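Local coordinates for aminotransferase (Bacillus subtilis, PDB 6L1O), which transfers amino groups with the help of pyridoxal phosphate, being an aminotransferase of the first class encoded in the operon for the dipeptide antibiotic bacilysin, at residues A208-F212 against S238-N242; G231-F237 against M248-N254; Y298-D303 against K319-F324; F82-E86 against L284-P288; G71-L75 against Q277-S281. All coordinates share one frame; numbering follows the deposited sequence.

Contact 1 of 5, residues A208-F212 against S238-N242. With PLP (pyridoxal-5'-phosphate), chain E.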
# COMPACT_ATOMS: atom_id res chain seq x y z
N ALA B 208 -11.31 6.56 -13.11
CA ALA B 208 -10.56 7.65 -12.53
C ALA B 208 -11.07 9.04 -12.90
O ALA B 208 -10.98 9.95 -12.10
CB ALA B 208 -9.11 7.55 -12.89
N TYR B 209 -11.68 9.16 -14.10
CA TYR B 209 -12.14 10.46 -14.60
C TYR B 209 -13.66 10.50 -14.64
O TYR B 209 -14.29 11.33 -15.36
CB TYR B 209 -11.49 10.80 -15.97
CG TYR B 209 -10.01 10.84 -15.90
CD1 TYR B 209 -9.33 12.01 -15.47
CD2 TYR B 209 -9.22 9.71 -16.16
CE1 TYR B 209 -7.98 12.03 -15.34
CE2 TYR B 209 -7.86 9.74 -16.03
CZ TYR B 209 -7.24 10.90 -15.62
OH TYR B 209 -5.91 10.96 -15.46
N GLY B 210 -14.29 9.64 -13.83
CA GLY B 210 -15.73 9.52 -13.75
C GLY B 210 -16.50 10.75 -13.38
O GLY B 210 -17.72 10.76 -13.53
N ALA B 211 -15.83 11.78 -12.87
CA ALA B 211 -16.48 13.06 -12.57
C ALA B 211 -16.47 13.97 -13.81
O ALA B 211 -17.16 14.97 -13.88
CB ALA B 211 -15.82 13.75 -11.41
N PHE B 212 -15.68 13.66 -14.82
CA PHE B 212 -15.38 14.66 -15.84
C PHE B 212 -15.79 14.26 -17.24
O PHE B 212 -14.95 13.93 -18.05
CB PHE B 212 -13.90 14.99 -15.80
CG PHE B 212 -13.43 15.44 -14.45
CD1 PHE B 212 -13.83 16.69 -13.96
CD2 PHE B 212 -12.65 14.63 -13.64
CE1 PHE B 212 -13.41 17.15 -12.73
CE2 PHE B 212 -12.23 15.09 -12.40
CZ PHE B 212 -12.63 16.33 -11.93
N SER B 238 -8.32 10.79 -6.49
CA SER B 238 -7.23 11.65 -6.92
C SER B 238 -7.68 12.78 -7.81
O SER B 238 -7.42 13.94 -7.51
CB SER B 238 -6.10 10.84 -7.61
OG SER B 238 -5.54 9.91 -6.69
N LYS B 239 -8.45 12.44 -8.85
CA LYS B 239 -8.86 13.45 -9.82
C LYS B 239 -10.15 14.14 -9.40
O LYS B 239 -10.29 15.31 -9.58
CB LYS B 239 -9.02 12.82 -11.20
CG LYS B 239 -7.77 12.07 -11.71
CD LYS B 239 -6.48 12.80 -11.38
CE LYS B 239 -5.26 12.12 -11.88
NZ LYS B 239 -5.46 10.68 -12.09
N THR B 240 -11.11 13.39 -8.89
CA THR B 240 -12.40 13.95 -8.57
C THR B 240 -12.31 15.05 -7.53
O THR B 240 -12.96 16.07 -7.64
CB THR B 240 -13.37 12.85 -8.06
OG1 THR B 240 -13.58 11.90 -9.12
CG2 THR B 240 -14.71 13.47 -7.69
N PHE B 241 -11.46 14.85 -6.56
CA PHE B 241 -11.43 15.71 -5.39
C PHE B 241 -10.14 16.44 -5.17
O PHE B 241 -9.91 17.02 -4.09
CB PHE B 241 -11.75 14.87 -4.14
CG PHE B 241 -13.12 14.26 -4.17
CD1 PHE B 241 -14.24 15.05 -4.05
CD2 PHE B 241 -13.28 12.88 -4.32
CE1 PHE B 241 -15.52 14.48 -4.10
CE2 PHE B 241 -14.53 12.31 -4.29
CZ PHE B 241 -15.65 13.13 -4.19
N ASN B 242 -9.27 16.47 -6.19
CA ASN B 242 -7.91 17.01 -6.02
C ASN B 242 -7.25 16.38 -4.77
O ASN B 242 -6.72 17.08 -3.86
CB ASN B 242 -7.97 18.54 -5.85
CG ASN B 242 -8.52 19.27 -7.03
OD1 ASN B 242 -8.42 18.82 -8.14
ND2 ASN B 242 -9.13 20.43 -6.77
N1 PLP E . -6.29 5.44 -13.89
C2 PLP E . -5.94 6.36 -14.81
C2A PLP E . -6.08 6.10 -16.28
C3 PLP E . -5.30 7.60 -14.39
O3 PLP E . -4.88 8.54 -15.24
C4 PLP E . -5.20 7.80 -12.99
C4A PLP E . -4.23 8.89 -12.63
C5 PLP E . -5.62 6.76 -12.06
C6 PLP E . -6.19 5.61 -12.58
C5A PLP E . -5.60 6.95 -10.57
O4P PLP E . -4.38 7.10 -9.99
P PLP E . -4.25 7.07 -8.36
O1P PLP E . -3.22 6.03 -8.10
O2P PLP E . -5.59 6.84 -7.71
O3P PLP E . -3.77 8.45 -8.02
O HOH W 1 -10.48 10.60 -9.41
O HOH W 2 -13.21 11.81 -11.68

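Contact 2 of 5, residues G231-F237 against M248-N254. With PLP (pyridoxal-5'-phosphate), chain E.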
# COMPACT_ATOMS: atom_id res chain seq x y z
N GLY B 231 -17.43 -8.18 -13.37
CA GLY B 231 -16.34 -7.26 -13.08
C GLY B 231 -16.50 -6.33 -11.92
O GLY B 231 -17.27 -6.55 -11.02
N ALA B 232 -15.69 -5.29 -11.94
CA ALA B 232 -15.64 -4.32 -10.85
C ALA B 232 -15.16 -3.01 -11.43
O ALA B 232 -14.56 -3.00 -12.53
CB ALA B 232 -14.69 -4.78 -9.77
N GLU B 233 -15.43 -1.93 -10.71
CA GLU B 233 -15.04 -0.60 -11.17
C GLU B 233 -14.11 -0.01 -10.10
O GLU B 233 -14.39 -0.11 -8.92
CB GLU B 233 -16.27 0.25 -11.38
CG GLU B 233 -16.01 1.68 -11.79
CD GLU B 233 -17.27 2.29 -12.40
OE1 GLU B 233 -17.39 2.32 -13.67
OE2 GLU B 233 -18.11 2.71 -11.60
N LEU B 234 -13.00 0.57 -10.57
CA LEU B 234 -12.03 1.22 -9.75
C LEU B 234 -12.29 2.73 -9.77
O LEU B 234 -12.24 3.35 -10.84
CB LEU B 234 -10.62 0.91 -10.24
CG LEU B 234 -9.44 1.48 -9.42
CD1 LEU B 234 -9.34 0.85 -8.06
CD2 LEU B 234 -8.14 1.29 -10.13
N TYR B 235 -12.53 3.29 -8.60
CA TYR B 235 -12.83 4.70 -8.40
C TYR B 235 -11.71 5.32 -7.55
O TYR B 235 -11.41 4.81 -6.47
CB TYR B 235 -14.18 4.90 -7.70
CG TYR B 235 -14.67 6.35 -7.78
CD1 TYR B 235 -15.48 6.79 -8.84
CD2 TYR B 235 -14.15 7.32 -6.94
CE1 TYR B 235 -15.87 8.12 -8.95
CE2 TYR B 235 -14.51 8.66 -7.07
CZ TYR B 235 -15.39 9.05 -8.09
OH TYR B 235 -15.72 10.40 -8.21
N SER B 236 -11.10 6.39 -8.04
CA SER B 236 -10.05 7.13 -7.29
C SER B 236 -10.51 8.48 -6.72
O SER B 236 -11.30 9.20 -7.33
CB SER B 236 -8.84 7.35 -8.21
OG SER B 236 -7.82 8.07 -7.52
N PHE B 237 -9.96 8.86 -5.57
CA PHE B 237 -10.20 10.18 -5.03
C PHE B 237 -9.33 11.23 -5.73
O PHE B 237 -9.59 12.40 -5.60
CB PHE B 237 -9.98 10.18 -3.51
CG PHE B 237 -11.10 9.52 -2.73
CD1 PHE B 237 -12.12 10.24 -2.18
CD2 PHE B 237 -11.11 8.14 -2.60
CE1 PHE B 237 -13.19 9.60 -1.52
CE2 PHE B 237 -12.12 7.49 -1.93
CZ PHE B 237 -13.19 8.21 -1.42
N MET B 248 -6.01 7.47 -2.01
CA MET B 248 -7.20 6.73 -1.66
C MET B 248 -8.00 6.35 -2.90
O MET B 248 -8.11 7.14 -3.85
CB MET B 248 -8.07 7.52 -0.69
CG MET B 248 -7.47 7.53 0.76
SD MET B 248 -8.60 8.24 1.93
CE MET B 248 -8.52 9.90 1.43
N ALA B 249 -8.55 5.13 -2.89
CA ALA B 249 -9.33 4.63 -3.98
C ALA B 249 -10.18 3.47 -3.50
O ALA B 249 -9.96 2.95 -2.38
CB ALA B 249 -8.40 4.21 -5.13
N PHE B 250 -11.18 3.07 -4.28
CA PHE B 250 -11.93 1.90 -3.91
C PHE B 250 -12.36 1.13 -5.13
O PHE B 250 -12.32 1.66 -6.24
CB PHE B 250 -13.12 2.26 -2.99
CG PHE B 250 -14.09 3.23 -3.59
CD1 PHE B 250 -15.11 2.80 -4.45
CD2 PHE B 250 -13.98 4.58 -3.33
CE1 PHE B 250 -16.01 3.71 -5.02
CE2 PHE B 250 -14.86 5.48 -3.89
CZ PHE B 250 -15.88 5.05 -4.71
N ALA B 251 -12.67 -0.16 -4.93
CA ALA B 251 -13.34 -0.95 -5.95
C ALA B 251 -14.74 -1.27 -5.54
O ALA B 251 -15.00 -1.56 -4.34
CB ALA B 251 -12.61 -2.22 -6.26
N VAL B 252 -15.65 -1.19 -6.50
CA VAL B 252 -17.02 -1.63 -6.28
C VAL B 252 -17.37 -2.63 -7.37
O VAL B 252 -16.99 -2.44 -8.54
CB VAL B 252 -18.04 -0.50 -6.28
CG1 VAL B 252 -18.13 0.15 -4.94
CG2 VAL B 252 -17.71 0.55 -7.35
N GLY B 253 -18.05 -3.70 -6.99
CA GLY B 253 -18.55 -4.67 -7.96
C GLY B 253 -18.73 -6.07 -7.39
O GLY B 253 -19.13 -6.23 -6.24
N ASN B 254 -18.43 -7.05 -8.22
CA ASN B 254 -18.71 -8.44 -7.96
C ASN B 254 -18.16 -8.88 -6.62
O ASN B 254 -16.96 -8.75 -6.35
CB ASN B 254 -18.05 -9.26 -9.04
CG ASN B 254 -18.31 -10.73 -8.86
OD1 ASN B 254 -17.53 -11.40 -8.19
ND2 ASN B 254 -19.42 -11.25 -9.46
N1 PLP E . -6.29 5.44 -13.89
C2 PLP E . -5.94 6.36 -14.81
C2A PLP E . -6.08 6.10 -16.28
C3 PLP E . -5.30 7.60 -14.39
O3 PLP E . -4.88 8.54 -15.24
C4 PLP E . -5.20 7.80 -12.99
C4A PLP E . -4.23 8.89 -12.63
C5 PLP E . -5.62 6.76 -12.06
C6 PLP E . -6.19 5.61 -12.58
C5A PLP E . -5.60 6.95 -10.57
O4P PLP E . -4.38 7.10 -9.99
P PLP E . -4.25 7.07 -8.36
O1P PLP E . -3.22 6.03 -8.10
O2P PLP E . -5.59 6.84 -7.71
O3P PLP E . -3.77 8.45 -8.02

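Contact 3 of 5, residues Y298-D303 against K319-F324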
# COMPACT_ATOMS: atom_id res chain seq x y z
N TYR B 298 -11.94 23.07 -15.70
CA TYR B 298 -11.23 22.33 -16.75
C TYR B 298 -11.79 22.65 -18.12
O TYR B 298 -11.00 22.84 -19.07
CB TYR B 298 -11.26 20.82 -16.44
CG TYR B 298 -10.40 20.45 -15.26
CD1 TYR B 298 -9.16 21.05 -15.06
CD2 TYR B 298 -10.82 19.50 -14.32
CE1 TYR B 298 -8.37 20.70 -14.00
CE2 TYR B 298 -10.05 19.15 -13.27
CZ TYR B 298 -8.83 19.73 -13.09
OH TYR B 298 -8.01 19.36 -12.04
N LYS B 299 -13.12 22.72 -18.25
CA LYS B 299 -13.75 23.03 -19.53
C LYS B 299 -13.32 24.43 -20.06
O LYS B 299 -13.06 24.60 -21.23
CB LYS B 299 -15.28 22.90 -19.42
CG LYS B 299 -16.08 23.23 -20.68
CD LYS B 299 -15.63 22.40 -21.88
CE LYS B 299 -16.49 22.69 -23.13
NZ LYS B 299 -15.74 22.39 -24.37
N GLU B 300 -13.24 25.40 -19.16
CA GLU B 300 -12.77 26.72 -19.55
C GLU B 300 -11.33 26.69 -20.04
O GLU B 300 -10.98 27.37 -20.99
CB GLU B 300 -12.92 27.67 -18.38
CG GLU B 300 -12.27 29.03 -18.52
CD GLU B 300 -12.83 29.87 -19.64
OE1 GLU B 300 -14.04 29.71 -19.99
OE2 GLU B 300 -12.05 30.72 -20.18
N ARG B 301 -10.48 25.94 -19.37
CA ARG B 301 -9.07 25.85 -19.75
C ARG B 301 -8.97 25.19 -21.12
O ARG B 301 -8.24 25.65 -21.96
CB ARG B 301 -8.24 25.05 -18.72
CG ARG B 301 -8.02 25.82 -17.44
CD ARG B 301 -7.35 24.95 -16.39
NE ARG B 301 -7.16 25.69 -15.13
CZ ARG B 301 -6.60 25.17 -14.05
NH1 ARG B 301 -6.09 23.93 -14.07
NH2 ARG B 301 -6.44 25.92 -13.00
N ILE B 302 -9.74 24.13 -21.33
CA ILE B 302 -9.80 23.43 -22.59
C ILE B 302 -10.24 24.36 -23.73
O ILE B 302 -9.57 24.42 -24.78
CB ILE B 302 -10.75 22.23 -22.52
CG1 ILE B 302 -10.09 21.11 -21.72
CG2 ILE B 302 -11.14 21.75 -23.92
CD1 ILE B 302 -11.09 20.04 -21.29
N ASP B 303 -11.30 25.10 -23.50
CA ASP B 303 -11.79 26.06 -24.48
C ASP B 303 -10.78 27.17 -24.77
O ASP B 303 -10.49 27.47 -25.95
CB ASP B 303 -13.12 26.63 -24.05
CG ASP B 303 -14.24 25.61 -24.12
OD1 ASP B 303 -14.01 24.43 -24.49
OD2 ASP B 303 -15.38 25.97 -23.79
N LYS B 319 -11.67 18.93 -29.21
CA LYS B 319 -11.95 19.11 -27.79
C LYS B 319 -12.33 17.74 -27.19
O LYS B 319 -13.16 17.03 -27.75
CB LYS B 319 -13.05 20.13 -27.55
CG LYS B 319 -12.62 21.58 -27.89
CD LYS B 319 -13.60 22.57 -27.31
CE LYS B 319 -13.20 23.96 -27.78
NZ LYS B 319 -14.21 24.96 -27.35
N PRO B 320 -11.71 17.37 -26.07
CA PRO B 320 -12.05 16.08 -25.44
C PRO B 320 -13.49 16.01 -24.99
O PRO B 320 -14.05 17.02 -24.56
CB PRO B 320 -11.11 16.05 -24.22
CG PRO B 320 -10.78 17.49 -23.96
CD PRO B 320 -10.65 18.05 -25.32
N LYS B 321 -14.07 14.81 -25.03
CA LYS B 321 -15.38 14.61 -24.43
C LYS B 321 -15.34 14.49 -22.91
O LYS B 321 -16.32 14.81 -22.21
CB LYS B 321 -16.07 13.39 -25.01
CG LYS B 321 -16.60 13.58 -26.43
CD LYS B 321 -17.50 14.80 -26.50
CE LYS B 321 -18.13 14.93 -27.89
NZ LYS B 321 -17.09 15.36 -28.86
N GLY B 322 -14.21 14.09 -22.39
CA GLY B 322 -14.06 13.92 -20.93
C GLY B 322 -12.60 13.97 -20.57
O GLY B 322 -11.75 14.05 -21.45
N THR B 323 -12.31 13.89 -19.27
CA THR B 323 -10.96 14.10 -18.70
C THR B 323 -10.42 15.54 -18.87
O THR B 323 -11.01 16.34 -19.55
CB THR B 323 -9.89 13.15 -19.27
OG1 THR B 323 -9.30 13.71 -20.46
CG2 THR B 323 -10.44 11.76 -19.52
N PHE B 324 -9.24 15.81 -18.32
CA PHE B 324 -8.59 17.09 -18.51
C PHE B 324 -7.43 17.03 -19.46
O PHE B 324 -6.52 17.83 -19.37
CB PHE B 324 -8.18 17.76 -17.21
CG PHE B 324 -7.50 16.87 -16.19
CD1 PHE B 324 -6.31 16.19 -16.48
CD2 PHE B 324 -8.08 16.69 -14.96
CE1 PHE B 324 -5.67 15.41 -15.54
CE2 PHE B 324 -7.43 15.91 -13.99
CZ PHE B 324 -6.23 15.28 -14.29
O HOH W 3 -12.34 26.96 -27.75

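Contact 4 of 5, residues F82-E86 against L284-P288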
# COMPACT_ATOMS: atom_id res chain seq x y z
N PHE B 82 -22.84 7.19 -2.23
CA PHE B 82 -22.29 7.96 -3.33
C PHE B 82 -22.66 7.35 -4.70
O PHE B 82 -23.09 8.07 -5.62
CB PHE B 82 -20.78 8.05 -3.18
CG PHE B 82 -20.10 8.86 -4.24
CD1 PHE B 82 -20.04 10.25 -4.13
CD2 PHE B 82 -19.48 8.24 -5.32
CE1 PHE B 82 -19.39 11.00 -5.09
CE2 PHE B 82 -18.81 9.02 -6.30
CZ PHE B 82 -18.76 10.38 -6.17
N TYR B 83 -22.51 6.05 -4.83
CA TYR B 83 -22.82 5.39 -6.08
C TYR B 83 -24.31 5.45 -6.44
O TYR B 83 -24.68 5.48 -7.60
CB TYR B 83 -22.31 3.93 -6.11
CG TYR B 83 -21.08 3.85 -6.97
CD1 TYR B 83 -21.14 3.32 -8.24
CD2 TYR B 83 -19.88 4.40 -6.55
CE1 TYR B 83 -20.04 3.27 -9.05
CE2 TYR B 83 -18.75 4.38 -7.39
CZ TYR B 83 -18.85 3.81 -8.64
OH TYR B 83 -17.73 3.78 -9.43
N LYS B 84 -25.14 5.49 -5.42
CA LYS B 84 -26.57 5.64 -5.60
C LYS B 84 -26.91 7.06 -6.05
O LYS B 84 -27.63 7.22 -7.04
CB LYS B 84 -27.30 5.31 -4.32
CG LYS B 84 -28.80 5.07 -4.49
CD LYS B 84 -29.05 4.06 -5.64
CE LYS B 84 -30.32 3.23 -5.46
NZ LYS B 84 -31.50 4.05 -5.02
N ARG B 85 -26.34 8.07 -5.39
CA ARG B 85 -26.61 9.48 -5.68
C ARG B 85 -26.09 9.86 -7.05
O ARG B 85 -26.77 10.56 -7.80
CB ARG B 85 -25.98 10.37 -4.62
CG ARG B 85 -26.22 11.87 -4.78
CD ARG B 85 -25.35 12.75 -3.92
NE ARG B 85 -23.97 12.87 -4.40
CZ ARG B 85 -22.96 13.40 -3.71
NH1 ARG B 85 -23.14 13.92 -2.49
NH2 ARG B 85 -21.76 13.47 -4.25
N GLU B 86 -24.89 9.39 -7.41
CA GLU B 86 -24.22 9.84 -8.60
C GLU B 86 -24.63 9.07 -9.83
O GLU B 86 -24.74 9.64 -10.89
CB GLU B 86 -22.67 9.79 -8.46
CG GLU B 86 -22.12 10.84 -7.51
CD GLU B 86 -22.54 12.27 -7.88
OE1 GLU B 86 -22.39 12.65 -9.04
OE2 GLU B 86 -22.98 13.02 -6.99
N LEU B 284 -17.13 12.23 -0.28
CA LEU B 284 -18.20 11.59 -0.96
C LEU B 284 -19.55 12.19 -0.58
O LEU B 284 -20.47 12.25 -1.39
CB LEU B 284 -18.23 10.09 -0.62
CG LEU B 284 -17.00 9.28 -1.04
CD1 LEU B 284 -17.14 7.83 -0.56
CD2 LEU B 284 -16.79 9.41 -2.55
N SER B 285 -19.71 12.54 0.69
CA SER B 285 -20.98 13.02 1.17
C SER B 285 -21.11 14.53 0.94
O SER B 285 -22.17 15.13 1.15
CB SER B 285 -21.18 12.71 2.65
OG SER B 285 -20.21 13.39 3.46
N GLY B 286 -20.05 15.16 0.49
CA GLY B 286 -20.07 16.59 0.28
C GLY B 286 -20.88 17.09 -0.91
O GLY B 286 -21.42 16.35 -1.70
N ASP B 287 -20.99 18.42 -0.99
CA ASP B 287 -21.83 19.10 -2.00
C ASP B 287 -21.23 18.79 -3.40
O ASP B 287 -20.09 19.16 -3.67
CB ASP B 287 -21.80 20.61 -1.70
CG ASP B 287 -22.68 21.45 -2.62
OD1 ASP B 287 -23.17 20.91 -3.66
OD2 ASP B 287 -22.92 22.65 -2.24
N PRO B 288 -21.99 18.13 -4.27
CA PRO B 288 -21.43 17.83 -5.61
C PRO B 288 -21.18 19.08 -6.47
O PRO B 288 -20.42 19.00 -7.42
CB PRO B 288 -22.48 16.92 -6.25
CG PRO B 288 -23.75 17.29 -5.57
CD PRO B 288 -23.39 17.68 -4.16
O HOH W 4 -19.29 14.75 -3.55
O HOH W 5 -25.25 14.33 -0.27

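Contact 5 of 5, residues G71-L75 against Q277-S281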
# COMPACT_ATOMS: atom_id res chain seq x y z
N GLY B 71 -11.24 -1.80 6.47
CA GLY B 71 -11.72 -0.42 6.51
C GLY B 71 -12.89 -0.26 7.41
O GLY B 71 -13.50 -1.25 7.82
N TYR B 72 -13.25 0.97 7.70
CA TYR B 72 -14.37 1.25 8.55
C TYR B 72 -15.72 1.16 7.81
O TYR B 72 -15.87 1.64 6.71
CB TYR B 72 -14.20 2.59 9.23
CG TYR B 72 -13.28 2.57 10.41
CD1 TYR B 72 -13.71 2.03 11.64
CD2 TYR B 72 -12.02 3.08 10.34
CE1 TYR B 72 -12.86 1.97 12.74
CE2 TYR B 72 -11.17 3.04 11.42
CZ TYR B 72 -11.59 2.52 12.63
OH TYR B 72 -10.76 2.51 13.69
N PRO B 73 -16.73 0.54 8.43
CA PRO B 73 -18.05 0.47 7.78
C PRO B 73 -18.62 1.84 7.37
O PRO B 73 -19.30 1.89 6.36
CB PRO B 73 -18.94 -0.20 8.86
CG PRO B 73 -18.00 -1.03 9.65
CD PRO B 73 -16.71 -0.20 9.72
N PHE B 74 -18.31 2.91 8.09
CA PHE B 74 -18.89 4.22 7.77
C PHE B 74 -18.41 4.70 6.38
O PHE B 74 -19.12 5.37 5.70
CB PHE B 74 -18.60 5.30 8.84
CG PHE B 74 -17.13 5.72 8.97
CD1 PHE B 74 -16.55 6.60 8.04
CD2 PHE B 74 -16.35 5.29 10.05
CE1 PHE B 74 -15.24 6.96 8.14
CE2 PHE B 74 -15.02 5.65 10.17
CZ PHE B 74 -14.47 6.50 9.22
N LEU B 75 -17.22 4.32 5.98
CA LEU B 75 -16.72 4.70 4.64
C LEU B 75 -17.36 3.86 3.54
O LEU B 75 -17.74 4.36 2.49
CB LEU B 75 -15.18 4.61 4.59
CG LEU B 75 -14.55 4.86 3.24
CD1 LEU B 75 -15.09 6.16 2.66
CD2 LEU B 75 -13.01 4.90 3.33
N GLN B 277 -9.92 8.02 6.21
CA GLN B 277 -11.22 7.47 5.88
C GLN B 277 -12.34 8.45 6.11
O GLN B 277 -13.28 8.51 5.34
CB GLN B 277 -11.47 6.15 6.65
CG GLN B 277 -10.41 5.08 6.34
CD GLN B 277 -10.80 3.70 6.83
OE1 GLN B 277 -11.89 3.19 6.52
NE2 GLN B 277 -9.91 3.10 7.63
N GLN B 278 -12.26 9.20 7.20
CA GLN B 278 -13.25 10.19 7.51
C GLN B 278 -13.20 11.33 6.48
O GLN B 278 -14.21 11.82 6.06
CB GLN B 278 -13.01 10.75 8.92
CG GLN B 278 -14.01 11.78 9.35
CD GLN B 278 -14.17 11.88 10.89
OE1 GLN B 278 -14.09 10.88 11.59
NE2 GLN B 278 -14.40 13.09 11.39
N ALA B 279 -12.01 11.71 6.03
CA ALA B 279 -11.92 12.71 4.95
C ALA B 279 -12.54 12.19 3.67
O ALA B 279 -13.23 12.93 2.94
CB ALA B 279 -10.47 13.11 4.73
N ALA B 280 -12.31 10.92 3.37
CA ALA B 280 -12.87 10.31 2.17
C ALA B 280 -14.39 10.30 2.23
O ALA B 280 -15.10 10.59 1.24
CB ALA B 280 -12.34 8.91 1.98
N SER B 281 -14.91 10.07 3.42
CA SER B 281 -16.32 10.03 3.60
C SER B 281 -16.93 11.45 3.48
O SER B 281 -18.02 11.59 2.94
CB SER B 281 -16.66 9.40 4.97
OG SER B 281 -18.00 9.60 5.19

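Contact 1 of 5, residues A208-F212 against S238-N242
Y209 and K239 meet beside the pyridoxal phosphate, the aliphatic part of the lysine running past the tyrosine ring. K239 CG lies 3.6 Å from Y209 CE1, and its CB rests 3.6 Å from A208 O. The lysine leaves with CG beside its backbone N (chi1 -55°) and bends at chi2 and again at chi4, bringing NZ to the cofactor's C4A. At 2.2 Å, K239 NZ and PLP C4A are too near for two separate groups, so whether they are linked is doubtful, although K239 stands where this family carries its Schiff-base lysine. A weak hydrogen bond from K239 NZ to Y209 OH shares that uncertainty. The phenol OH has a shorter one, 2.6 Å, to PLP O3, which lies at the ring edge, and a further one to Y325. S238 OG donates to phosphate oxygen O3P. Farther along, the edge of the F212 ring receives K239 O, 3.4 Å from CE2, while A211 CB sits over one face of that ring. Two waters bridge the backbones: one links A208 O to T240 N, the other A208 O, A211 N and T240 OG1, the hydroxyl that also bonds Y235. The loop after strand 202-206 thus lies against short helix 237-240, with helix 289-313 packed on A211, F212 and T240.

Contact 2 of 5, residues G231-F237 against M248-N254
Strands 231-236 and 249-253 are antiparallel neighbours in the seven-stranded mixed sheet of the fold-type I large domain, with Y235 and F250 side by side on one face. Backbone bonds come in reciprocal pairs between E233 and V252 and between Y235 and F250. Single bonds extend the register at each end, N254 N to G231 O and F237 N to M248 O. CA-H...O contacts accompany these bonds: A251 CA to E233 O, and L234 CA to F250 O. Aromatic contacts gather on the F250 side. The Y235 and F250 planes are near parallel (15°) but slid apart, so it is Y235 CB that sits over the F250 face, 3.7 Å from its centroid. F250 takes chi1 58°, wedging CG between its own N and carbonyl carbon and bringing one face of the ring against Y235 CB. F237 approaches F250 at the ring edge, CE2 3.7 Å from CD2. M248 CB touches F237 CD2, and its sulfur stands above the F237 face at a distance. Polar ends look elsewhere: E233 to Y83, H205 and S220, Y235 OH to T240. Where the strand gives way to helix 237-240, S236 OG caps S238 N and donates to phosphate oxygen O2P of the cofactor at 2.6 Å.

Contact 3 of 5, residues Y298-D303 against K319-F324
K319 reaches from the loop before strand 325-329 over the surface of helix 289-313 to D303. Its CB points at the helix, and CG passes 4.2 Å from I302 CG2. The chain is extended from there. CD lies 3.6 Å from K299 NZ and, like CE, 3.4 Å from D303 OD1. At the tip, NZ makes a salt bridge of 2.9 Å to D303 OD1, its hydrogen bond weak, and also donates to a water that donates in turn to D303 O. The same OD1 accepts K299 NZ at 2.7 Å on its syn lone pair, one helical turn back, so a single oxygen serves two ammonium groups. Next to this network I302 CD1 packs on P320 CG, the two side chains running antiparallel as they pass. Deeper in, F324 lies alongside Y298: its CB stands over the tyrosine face, 4.1 Å from the centroid, and CD2 is 3.6 Å from CE2. The rings themselves are inclined at 58°. F212 meets Y298, and Y209 meets F324, edge-to-face, joining this core to the loop after strand 202-206. Y298 OH is buried here with no partner in the model. D303 probably offsets the repulsion between K299 and K319, and two ammonium groups on one oxygen would be expected to favour its ionised form.

Contact 4 of 5, residues F82-E86 against L284-P288
Between 82-86 and 284-288 the backbones come closest at F82 and L284, with CA atoms 6.0 Å apart; the CA atoms of E86 and P288 are 9.0 Å apart. F82 holds CG anti to its own N (chi1 -178°), which swings the ring toward L284. There L284 CD2 sits over the centre of one face, 3.8 Å from the centroid in a CH-pi contact, and E86 CG covers the opposite face nearer the rim. L284 O lies 3.4 Å from F82 CD1. R85 stretches from the same helix and bends at chi3, bringing its guanidinium to the backbone carbonyls where helix 274-285 passes into the loop. NH1 donates to G286 O at 3.1 Å, 29° out of the guanidinium plane. Two waters in that plane add bridges, one from NH2 to G286 O and one from NH1 toward S285 O, the latter weak. R85 NE forms a salt bridge with E86 OE2 (2.8 Å) and NH2 adds a weak bond to the same oxygen, which probably restrains the guanidinium's rotation; P288 lies against one guanidinium face. At the inner end, F82 meets Y235 edge-to-face. The whole is an apolar seam between two helices, closed at its exposed end by an arginine bonded to a loop carbonyl, G286 O.

Contact 5 of 5, residues G71-L75 against Q277-S281
Q277 reaches from helix 274-285 to Y72, the N-cap residue of helix 73-87, and makes the hydrogen bond of the contact. Y72 N donates to Q277 OE1 at 2.9 Å, almost straight at 175°, and meets the amide oxygen in its carbonyl plane on a lone pair. The glutamine is extended beyond CG, long enough to span the gap. Its other end is held too, since NE2 donates to M272 O and lies 3.4 Å from Y72 CD2, with ring and amide planes 42° apart. Apolar contacts follow along the helices. L75 fits between Q277 and A280: CD2 lies 3.9 Å from Q277 CB, and CD1 is equally far from A280 CB. F74 turns its ring edge to the other helix, CE1 being 3.8 Å from Q277 O and CD1 4.2 Å from S281 CB. L99 of strand 97-100 packs against both L75 and Q277. Bonded at both ends of its amide, Q277 probably has its flip state fixed, and it ties the start of one helix to the body of the other.

How the contacts relate
From the N terminus, two long loops open at helix 73-87: its N-cap and first turn close onto 277-281 in contact 5, and its later turns onto 284-288 in contact 4. These two cross, pairing the same two helices, with L75 and L284 touching between them. Contacts 1 and 2 are nested inside both loops and cross each other, since helix 237-240 lies between strands 231-236 and 249-253. Both reach the cofactor. Y83 bonds E233, and F237 packs on A280, fastening the sheet to the helix pair. Contact 3 follows in series, bringing the loop after helix 289-313 back onto the middle of that helix; T323 and F324 join it to contact 1 through F212, Y209 and K239.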